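Local coordinates for uncharacterized protein (Peptoclostridium difficile 630, PDB 4YCS) that is of unknown function but, as a putative lipoprotein fragment related to PnrA-like substrate-binding proteins of ABC transporters, may take part in solute uptake, at residues M12-E17 / K45-D50; S52-S57 / A74-P79; Q90-I95 / S104-I109. One frame throughout, in Å; residues are numbered along the deposited sequence.

Contact 1: residues M12-E17 / K45-D50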
loop_
_atom_site.group_PDB
_atom_site.type_symbol
_atom_site.label_atom_id
_atom_site.label_comp_id
_atom_site.label_asym_id
_atom_site.label_seq_id
_atom_site.Cartn_x
_atom_site.Cartn_y
_atom_site.Cartn_z
HETATM N N MSE A 12 -2.671 -4.893 -0.551
HETATM C CA MSE A 12 -1.643 -4.456 0.363
HETATM C C MSE A 12 -0.485 -5.427 0.306
HETATM O O MSE A 12 -0.692 -6.630 0.407
HETATM C CB MSE A 12 -2.214 -4.371 1.791
HETATM C CG MSE A 12 -1.216 -3.859 2.801
HETATM SE SE MSE A 12 -2.065 -3.505 4.551
HETATM C CE MSE A 12 -2.748 -1.688 4.278
ATOM N N ILE A 13 0.716 -4.906 0.106
ATOM C CA ILE A 13 1.958 -5.713 0.066
ATOM C C ILE A 13 2.805 -5.326 1.317
ATOM O O ILE A 13 3.039 -4.157 1.588
ATOM C CB ILE A 13 2.717 -5.599 -1.281
ATOM C CG1 ILE A 13 3.997 -6.432 -1.261
ATOM C CG2 ILE A 13 3.070 -4.170 -1.621
ATOM C CD1 ILE A 13 4.577 -6.681 -2.631
ATOM N N LEU A 14 3.203 -6.329 2.082
ATOM C CA LEU A 14 3.958 -6.136 3.333
ATOM C C LEU A 14 5.325 -6.833 3.366
ATOM O O LEU A 14 5.510 -7.900 2.818
ATOM C CB LEU A 14 3.141 -6.649 4.506
ATOM C CG LEU A 14 1.737 -6.056 4.556
ATOM C CD1 LEU A 14 0.743 -7.094 4.076
ATOM C CD2 LEU A 14 1.381 -5.571 5.945
ATOM N N ASP A 15 6.275 -6.159 4.002
ATOM C CA ASP A 15 7.635 -6.658 4.216
ATOM C C ASP A 15 7.599 -7.393 5.551
ATOM O O ASP A 15 7.365 -6.777 6.591
ATOM C CB ASP A 15 8.559 -5.454 4.277
ATOM C CG ASP A 15 10.031 -5.814 4.557
ATOM O OD1 ASP A 15 10.373 -7.023 4.616
ATOM O OD2 ASP A 15 10.833 -4.843 4.672
ATOM N N ILE A 16 7.778 -8.711 5.518
ATOM C CA ILE A 16 7.722 -9.535 6.742
ATOM C C ILE A 16 9.069 -10.149 7.178
ATOM O O ILE A 16 9.080 -11.100 7.946
ATOM C CB ILE A 16 6.661 -10.651 6.651
ATOM C CG1 ILE A 16 6.949 -11.645 5.505
ATOM C CG2 ILE A 16 5.291 -10.004 6.573
ATOM C CD1 ILE A 16 6.118 -12.918 5.578
ATOM N N GLU A 17 10.190 -9.609 6.697
ATOM C CA GLU A 17 11.511 -10.047 7.175
ATOM C C GLU A 17 11.767 -9.528 8.591
ATOM O O GLU A 17 11.677 -8.325 8.857
ATOM C CB GLU A 17 12.630 -9.576 6.250
ATOM C CG GLU A 17 14.003 -10.117 6.648
ATOM C CD GLU A 17 15.045 -9.983 5.555
ATOM O OE1 GLU A 17 15.120 -8.914 4.933
ATOM O OE2 GLU A 17 15.800 -10.946 5.324
ATOM N N LYS A 45 -3.951 -9.318 0.213
ATOM C CA LYS A 45 -2.624 -9.025 0.731
ATOM C C LYS A 45 -1.563 -9.931 0.168
ATOM O O LYS A 45 -1.831 -11.076 -0.165
ATOM C CB LYS A 45 -2.611 -9.090 2.247
ATOM C CG LYS A 45 -2.477 -10.495 2.823
ATOM C CD LYS A 45 -1.975 -10.407 4.262
ATOM C CE LYS A 45 -2.337 -11.643 5.057
ATOM N NZ LYS A 45 -2.110 -11.373 6.495
ATOM N N VAL A 46 -0.365 -9.387 0.033
ATOM C CA VAL A 46 0.824 -10.113 -0.371
ATOM C C VAL A 46 1.884 -9.868 0.704
ATOM O O VAL A 46 2.035 -8.738 1.151
ATOM C CB VAL A 46 1.314 -9.634 -1.761
ATOM C CG1 VAL A 46 2.610 -10.326 -2.201
ATOM C CG2 VAL A 46 0.221 -9.900 -2.769
ATOM N N GLU A 47 2.541 -10.934 1.157
ATOM C CA GLU A 47 3.617 -10.849 2.165
ATOM C C GLU A 47 4.926 -11.426 1.618
ATOM O O GLU A 47 4.933 -12.461 0.966
ATOM C CB GLU A 47 3.217 -11.614 3.400
ATOM C CG GLU A 47 2.116 -10.944 4.184
ATOM C CD GLU A 47 1.545 -11.858 5.240
ATOM O OE1 GLU A 47 0.791 -12.778 4.872
ATOM O OE2 GLU A 47 1.843 -11.657 6.430
ATOM N N SER A 48 6.036 -10.755 1.870
ATOM C CA SER A 48 7.340 -11.249 1.386
ATOM C C SER A 48 8.498 -10.829 2.299
ATOM O O SER A 48 8.571 -9.678 2.711
ATOM C CB SER A 48 7.584 -10.742 -0.042
ATOM O OG SER A 48 8.888 -11.083 -0.498
ATOM N N ASP A 49 9.402 -11.767 2.598
ATOM C CA ASP A 49 10.659 -11.436 3.286
ATOM C C ASP A 49 11.827 -11.190 2.311
ATOM O O ASP A 49 12.890 -10.728 2.734
ATOM C CB ASP A 49 11.026 -12.499 4.356
ATOM C CG ASP A 49 11.023 -13.932 3.816
ATOM O OD1 ASP A 49 11.136 -14.126 2.588
ATOM O OD2 ASP A 49 10.903 -14.870 4.632
ATOM N N ASP A 50 11.602 -11.455 1.017
ATOM C CA ASP A 50 12.621 -11.367 -0.037
ATOM C C ASP A 50 12.524 -10.074 -0.887
ATOM O O ASP A 50 11.855 -10.046 -1.912
ATOM C CB ASP A 50 12.498 -12.614 -0.927
ATOM C CG ASP A 50 13.623 -12.739 -1.940
ATOM O OD1 ASP A 50 14.508 -11.873 -1.967
ATOM O OD2 ASP A 50 13.615 -13.707 -2.727
#
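Leu14 and Val46 meet where strands 8-15 and 41-48, joined through helix 22-38 as a beta-alpha-beta unit, run parallel in an open alpha/beta sheet. Leu14 N donates to Val46 O at 2.8 Å, and Leu14 O accepts from Ser48 N at 3.1 Å. The last bond is skewed: Ile16 N reaches Ser48 O at 3.1 Å from 52° above the carbonyl plane.

Ile13 and Val46 lie side by side, their branched carbons suiting an extended backbone; Ile13 CD1 is 4.2 Å from Val46 CG1, and helix 54-62 approaches Ile13 on that face. Leu14 and selenomethionine Met12 point to the other face, where helix 22-38 packs against them. Strand 41-48 is the sheet's outermost on this side, and its exposed Lys45 NZ and Glu47 OE1 form a long salt bridge. The aliphatic part of Glu47 still serves packing: Ile16 crosses it at about a right angle, and CG1 of Ile16, between its backbone N and carbonyl carbon (chi1 61°), leaves Ile16 CD1 3.9 Å from Glu47 CB.

Arg75 forms salt bridges to both Asp15 and Glu17, probably offsetting their negative charge. Ser48 opens an ST turn, its OG accepting from Asp50 N at 3.1 Å.

Contact 2: residues S52-S57 / A74-P79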
loop_
_atom_site.group_PDB
_atom_site.type_symbol
_atom_site.label_atom_id
_atom_site.label_comp_id
_atom_site.label_asym_id
_atom_site.label_seq_id
_atom_site.Cartn_x
_atom_site.Cartn_y
_atom_site.Cartn_z
ATOM N N SER A 52 14.300 -8.757 -3.056
ATOM C CA SER A 52 14.639 -8.881 -4.470
ATOM C C SER A 52 13.429 -9.096 -5.391
ATOM O O SER A 52 13.528 -8.848 -6.575
ATOM C CB SER A 52 15.605 -10.049 -4.676
ATOM O OG SER A 52 14.888 -11.272 -4.635
ATOM N N THR A 53 12.317 -9.589 -4.853
ATOM C CA THR A 53 11.137 -9.894 -5.660
ATOM C C THR A 53 10.048 -8.798 -5.568
ATOM O O THR A 53 8.995 -8.927 -6.199
ATOM C CB THR A 53 10.511 -11.236 -5.224
ATOM O OG1 THR A 53 9.928 -11.096 -3.918
ATOM C CG2 THR A 53 11.576 -12.359 -5.213
ATOM N N PHE A 54 10.315 -7.755 -4.773
ATOM C CA PHE A 54 9.373 -6.674 -4.502
ATOM C C PHE A 54 8.873 -6.001 -5.786
ATOM O O PHE A 54 7.683 -5.864 -5.947
ATOM C CB PHE A 54 9.955 -5.620 -3.539
ATOM C CG PHE A 54 10.051 -6.061 -2.071
ATOM C CD1 PHE A 54 9.571 -7.279 -1.628
ATOM C CD2 PHE A 54 10.599 -5.204 -1.134
ATOM C CE1 PHE A 54 9.668 -7.642 -0.295
ATOM C CE2 PHE A 54 10.695 -5.564 0.196
ATOM C CZ PHE A 54 10.238 -6.788 0.613
ATOM N N SER A 55 9.767 -5.615 -6.697
ATOM C CA SER A 55 9.359 -4.927 -7.912
ATOM C C SER A 55 8.500 -5.853 -8.815
ATOM O O SER A 55 7.471 -5.428 -9.361
ATOM C CB SER A 55 10.565 -4.367 -8.666
ATOM O OG SER A 55 11.237 -5.420 -9.310
ATOM N N ASN A 56 8.870 -7.126 -8.899
ATOM C CA ASN A 56 8.082 -8.068 -9.674
ATOM C C ASN A 56 6.648 -8.209 -9.110
ATOM O O ASN A 56 5.664 -8.256 -9.843
ATOM C CB ASN A 56 8.740 -9.441 -9.710
ATOM C CG ASN A 56 7.982 -10.418 -10.575
ATOM O OD1 ASN A 56 7.870 -10.233 -11.781
ATOM N ND2 ASN A 56 7.439 -11.457 -9.958
ATOM N N SER A 57 6.567 -8.335 -7.807
ATOM C CA SER A 57 5.295 -8.507 -7.129
ATOM C C SER A 57 4.367 -7.293 -7.302
ATOM O O SER A 57 3.145 -7.471 -7.444
ATOM C CB SER A 57 5.546 -8.839 -5.664
ATOM O OG SER A 57 6.009 -10.204 -5.550
ATOM N N ALA A 74 9.533 1.153 4.432
ATOM C CA ALA A 74 10.519 1.918 3.679
ATOM C C ALA A 74 11.299 1.046 2.697
ATOM O O ALA A 74 11.815 1.558 1.709
ATOM C CB ALA A 74 11.491 2.611 4.634
ATOM N N ARG A 75 11.373 -0.259 2.927
ATOM C CA ARG A 75 12.066 -1.124 1.961
ATOM C C ARG A 75 11.372 -1.193 0.593
ATOM O O ARG A 75 12.000 -1.607 -0.388
ATOM C CB ARG A 75 12.275 -2.525 2.503
ATOM C CG ARG A 75 13.324 -2.597 3.610
ATOM C CD ARG A 75 14.127 -3.883 3.524
ATOM N NE ARG A 75 13.300 -5.087 3.646
ATOM C CZ ARG A 75 13.719 -6.316 3.351
ATOM N NH1 ARG A 75 14.961 -6.504 2.931
ATOM N NH2 ARG A 75 12.905 -7.367 3.475
ATOM N N PHE A 76 10.106 -0.768 0.501
ATOM C CA PHE A 76 9.422 -0.710 -0.816
ATOM C C PHE A 76 9.713 0.549 -1.640
ATOM O O PHE A 76 9.353 0.592 -2.837
ATOM C CB PHE A 76 7.911 -0.888 -0.668
ATOM C CG PHE A 76 7.521 -2.246 -0.257
ATOM C CD1 PHE A 76 7.622 -3.283 -1.155
ATOM C CD2 PHE A 76 7.086 -2.498 1.038
ATOM C CE1 PHE A 76 7.264 -4.557 -0.769
ATOM C CE2 PHE A 76 6.703 -3.759 1.410
ATOM C CZ PHE A 76 6.790 -4.784 0.503
ATOM N N ALA A 77 10.366 1.539 -1.020
ATOM C CA ALA A 77 10.588 2.855 -1.635
ATOM C C ALA A 77 11.074 2.750 -3.070
ATOM O O ALA A 77 10.402 3.220 -4.004
ATOM C CB ALA A 77 11.557 3.684 -0.789
ATOM N N LYS A 78 12.210 2.095 -3.255
ATOM C CA LYS A 78 12.834 2.007 -4.585
ATOM C C LYS A 78 12.058 1.135 -5.607
ATOM O O LYS A 78 11.849 1.571 -6.725
ATOM C CB LYS A 78 14.312 1.580 -4.495
ATOM C CG LYS A 78 15.257 2.671 -3.985
ATOM C CD LYS A 78 15.525 3.792 -5.001
ATOM C CE LYS A 78 16.451 4.875 -4.439
ATOM N NZ LYS A 78 15.808 5.690 -3.368
ATOM N N PRO A 79 11.649 -0.095 -5.230
ATOM C CA PRO A 79 10.905 -0.907 -6.201
ATOM C C PRO A 79 9.545 -0.325 -6.563
ATOM O O PRO A 79 9.099 -0.513 -7.679
ATOM C CB PRO A 79 10.761 -2.263 -5.516
ATOM C CG PRO A 79 11.015 -1.991 -4.088
ATOM C CD PRO A 79 11.988 -0.862 -4.027
#
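Phe54 and Phe76 stack face to face, joining the first turn of helix 54-62 to the 3-10 turn leading into helix 77-84; both helices follow parallel strands of the alpha/beta fold. Their ring centroids are 4.2 Å apart and the planes are inclined by 30°. The overlap is uneven: Phe76 CE1 stands 3.3 Å above the centre of the Phe54 ring, whereas Phe54 CE2 lies toward the rim of the Phe76 ring. Although the two side chains cross at about a right angle, large flat groups can still meet broadly. Asp15 and Ile13 of strand 8-15 also border the Phe76 ring.

The edge of Phe54 is occupied as well. Arg75 O lies in the ring plane, 3.9 Å from Phe54 CD2. The Arg75 guanidinium stands nearly upright to the ring, the planes 81° apart, and is anchored by Asp15 and Glu17 through salt bridges. Its chain bends at chi2 and at chi3 (-60°), bringing Arg75 NH2 4.0 Å from Phe54 CZ.

Proline suits the first turns of a helix, where a backbone N-H is dispensable, and its ring gives Pro79 a compact apolar surface. Pro79 CG touches Phe54 CB at 3.8 Å, while Pro79 CB rests 3.7 Å from Ser55 N.

Contact 3: residues Q90-I95 / S104-I109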
loop_
_atom_site.group_PDB
_atom_site.type_symbol
_atom_site.label_atom_id
_atom_site.label_comp_id
_atom_site.label_asym_id
_atom_site.label_seq_id
_atom_site.Cartn_x
_atom_site.Cartn_y
_atom_site.Cartn_z
ATOM N N GLN A 90 -2.106 4.094 -12.312
ATOM C CA GLN A 90 -2.274 3.232 -11.125
ATOM C C GLN A 90 -2.005 4.068 -9.870
ATOM O O GLN A 90 -0.994 4.769 -9.789
ATOM C CB GLN A 90 -1.331 2.075 -11.143
ATOM C CG GLN A 90 -1.395 1.175 -9.906
ATOM C CD GLN A 90 -2.724 0.499 -9.735
ATOM O OE1 GLN A 90 -3.236 -0.180 -10.627
ATOM N NE2 GLN A 90 -3.314 0.696 -8.578
ATOM N N GLN A 91 -2.928 4.009 -8.918
ATOM C CA GLN A 91 -2.755 4.705 -7.651
ATOM C C GLN A 91 -2.060 3.817 -6.682
ATOM O O GLN A 91 -2.460 2.676 -6.465
ATOM C CB GLN A 91 -4.108 5.171 -7.044
ATOM C CG GLN A 91 -4.866 6.158 -7.910
ATOM C CD GLN A 91 -4.039 7.403 -8.176
ATOM O OE1 GLN A 91 -3.556 8.054 -7.234
ATOM N NE2 GLN A 91 -3.848 7.734 -9.465
ATOM N N PHE A 92 -1.040 4.379 -6.038
ATOM C CA PHE A 92 -0.296 3.692 -5.015
ATOM C C PHE A 92 -0.198 4.512 -3.716
ATOM O O PHE A 92 -0.364 5.732 -3.725
ATOM C CB PHE A 92 1.103 3.492 -5.448
ATOM C CG PHE A 92 1.290 2.785 -6.735
ATOM C CD1 PHE A 92 1.533 1.414 -6.744
ATOM C CD2 PHE A 92 1.387 3.486 -7.926
ATOM C CE1 PHE A 92 1.821 0.765 -7.919
ATOM C CE2 PHE A 92 1.692 2.819 -9.111
ATOM C CZ PHE A 92 1.906 1.452 -9.092
ATOM N N ALA A 93 0.076 3.810 -2.617
ATOM C CA ALA A 93 0.336 4.416 -1.302
ATOM C C ALA A 93 1.508 3.696 -0.685
ATOM O O ALA A 93 1.673 2.498 -0.903
ATOM C CB ALA A 93 -0.868 4.348 -0.387
ATOM N N ILE A 94 2.357 4.429 0.042
ATOM C CA ILE A 94 3.423 3.815 0.775
ATOM C C ILE A 94 3.377 4.280 2.229
ATOM O O ILE A 94 3.155 5.475 2.483
ATOM C CB ILE A 94 4.776 4.057 0.121
ATOM C CG1 ILE A 94 5.830 3.198 0.813
ATOM C CG2 ILE A 94 5.115 5.564 0.051
ATOM C CD1 ILE A 94 7.173 3.164 0.083
ATOM N N ILE A 95 3.499 3.323 3.153
ATOM C CA ILE A 95 3.484 3.596 4.580
ATOM C C ILE A 95 4.921 3.651 5.155
ATOM O O ILE A 95 5.712 2.728 4.978
ATOM C CB ILE A 95 2.657 2.587 5.319
ATOM C CG1 ILE A 95 1.200 2.675 4.846
ATOM C CG2 ILE A 95 2.733 2.826 6.835
ATOM C CD1 ILE A 95 0.408 1.457 5.218
ATOM N N SER A 104 3.637 11.514 -8.741
ATOM C CA SER A 104 2.266 11.997 -8.807
ATOM C C SER A 104 1.218 10.906 -8.461
ATOM O O SER A 104 0.099 11.243 -8.058
ATOM C CB SER A 104 1.977 12.569 -10.206
ATOM O OG SER A 104 2.187 11.593 -11.205
ATOM N N ASN A 105 1.570 9.630 -8.648
ATOM C CA ASN A 105 0.636 8.520 -8.365
ATOM C C ASN A 105 0.946 7.789 -7.054
ATOM O O ASN A 105 0.434 6.684 -6.824
ATOM C CB ASN A 105 0.527 7.535 -9.566
ATOM C CG ASN A 105 1.842 6.897 -9.950
ATOM O OD1 ASN A 105 2.906 7.260 -9.470
ATOM N ND2 ASN A 105 1.766 5.940 -10.823
ATOM N N ILE A 106 1.787 8.384 -6.204
ATOM C CA ILE A 106 2.141 7.754 -4.940
ATOM C C ILE A 106 1.854 8.688 -3.785
ATOM O O ILE A 106 2.409 9.775 -3.714
ATOM C CB ILE A 106 3.609 7.276 -4.865
ATOM C CG1 ILE A 106 3.929 6.289 -5.986
ATOM C CG2 ILE A 106 3.879 6.663 -3.513
ATOM C CD1 ILE A 106 5.337 5.682 -5.949
ATOM N N THR A 107 0.997 8.238 -2.862
ATOM C CA THR A 107 0.674 8.984 -1.630
ATOM C C THR A 107 1.449 8.365 -0.509
ATOM O O THR A 107 1.418 7.146 -0.327
ATOM C CB THR A 107 -0.825 8.902 -1.294
ATOM O OG1 THR A 107 -1.578 9.393 -2.391
ATOM C CG2 THR A 107 -1.165 9.722 -0.077
ATOM N N SER A 108 2.146 9.205 0.256
ATOM C CA SER A 108 2.917 8.779 1.378
ATOM C C SER A 108 2.090 8.920 2.660
ATOM O O SER A 108 1.374 9.872 2.831
ATOM C CB SER A 108 4.202 9.630 1.505
ATOM O OG SER A 108 5.215 9.218 0.608
ATOM N N ILE A 109 2.215 7.966 3.559
ATOM C CA ILE A 109 1.508 7.979 4.837
ATOM C C ILE A 109 2.515 7.696 5.954
ATOM O O ILE A 109 3.218 6.699 5.941
ATOM C CB ILE A 109 0.450 6.850 4.927
ATOM C CG1 ILE A 109 -0.541 6.860 3.744
ATOM C CG2 ILE A 109 -0.267 6.910 6.272
ATOM C CD1 ILE A 109 -1.340 8.124 3.648
HETATM O O HOH W 1 -1.995 7.636 -4.424
#
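The parallel pair of strands 91-95 and 106-109, with Phe92 beside Ile106 and Ile95 beside Ile109, forms one margin of the sheet. Four backbone bonds tie it: Phe92 N to Asn105 O at 2.8 Å, Thr107 N to Phe92 O, Ile94 N to Thr107 O, and Ile109 N to Ile94 O.

Phe92 and Asn105 lie side by side, with ring and amide planes 85° apart. The backbone O of Asn105 sits in the plane of the ring, 3.5 Å from Phe92 CD2, and Gln90 CG lies over one face, toward the rim. The amide is steered by two carbonyls: Asn105 ND2 makes only a weak bond to Gln90 O but a further one to Ala84 O. With CG between its backbone N and carbonyl carbon (chi1 59°), Asn105 turns this amide toward both, and a short polar side chain suits a buried turn entering a strand.

In the usual beta-alpha-beta crossover of such alpha/beta folds a helix links neighbouring parallel strands; here a loop without one makes the connection, and Ser108 OG hydrogen-bonds back to Tyr97 O within it. Helix 77-84 packs on the face bearing Phe92 and Ile106, helix 118-127 on the face bearing Ile95 and Ile109. Apolar residues suit both: Ile94 CG2 meets Ile106 CG2 at 3.9 Å on the first, and Ile95 CG1 lies 4.2 Å from Ile109 CB on the second.

On the Thr107 side a water bridges the strands. It accepts from Thr107 OG1 at 2.7 Å and donates to Phe92 O at 2.6 Å and to Gln91 OE1 at 3.2 Å. Thr107 suits this place because its hydroxyl can also receive Lys126 NZ.

The contacts come in series along the chain and lie in one alpha/beta fold whose five-stranded parallel sheet has contacts 1 and 3 at its two margins. The centres of these two are about 17 Å apart, on opposite sides of the chain's centre, and they do not touch. Contact 2 bridges the helix starts between them, its centre about 10 Å from that of contact 1 and 14 Å from that of contact 3. Arg75 ties contact 2 to contact 1, and Ile94 of contact 3 packs under Phe76 and Ala77. Strand ends and helix starts are thus fastened together, in a topology consistent with a lobe of a periplasmic-binding-protein fold.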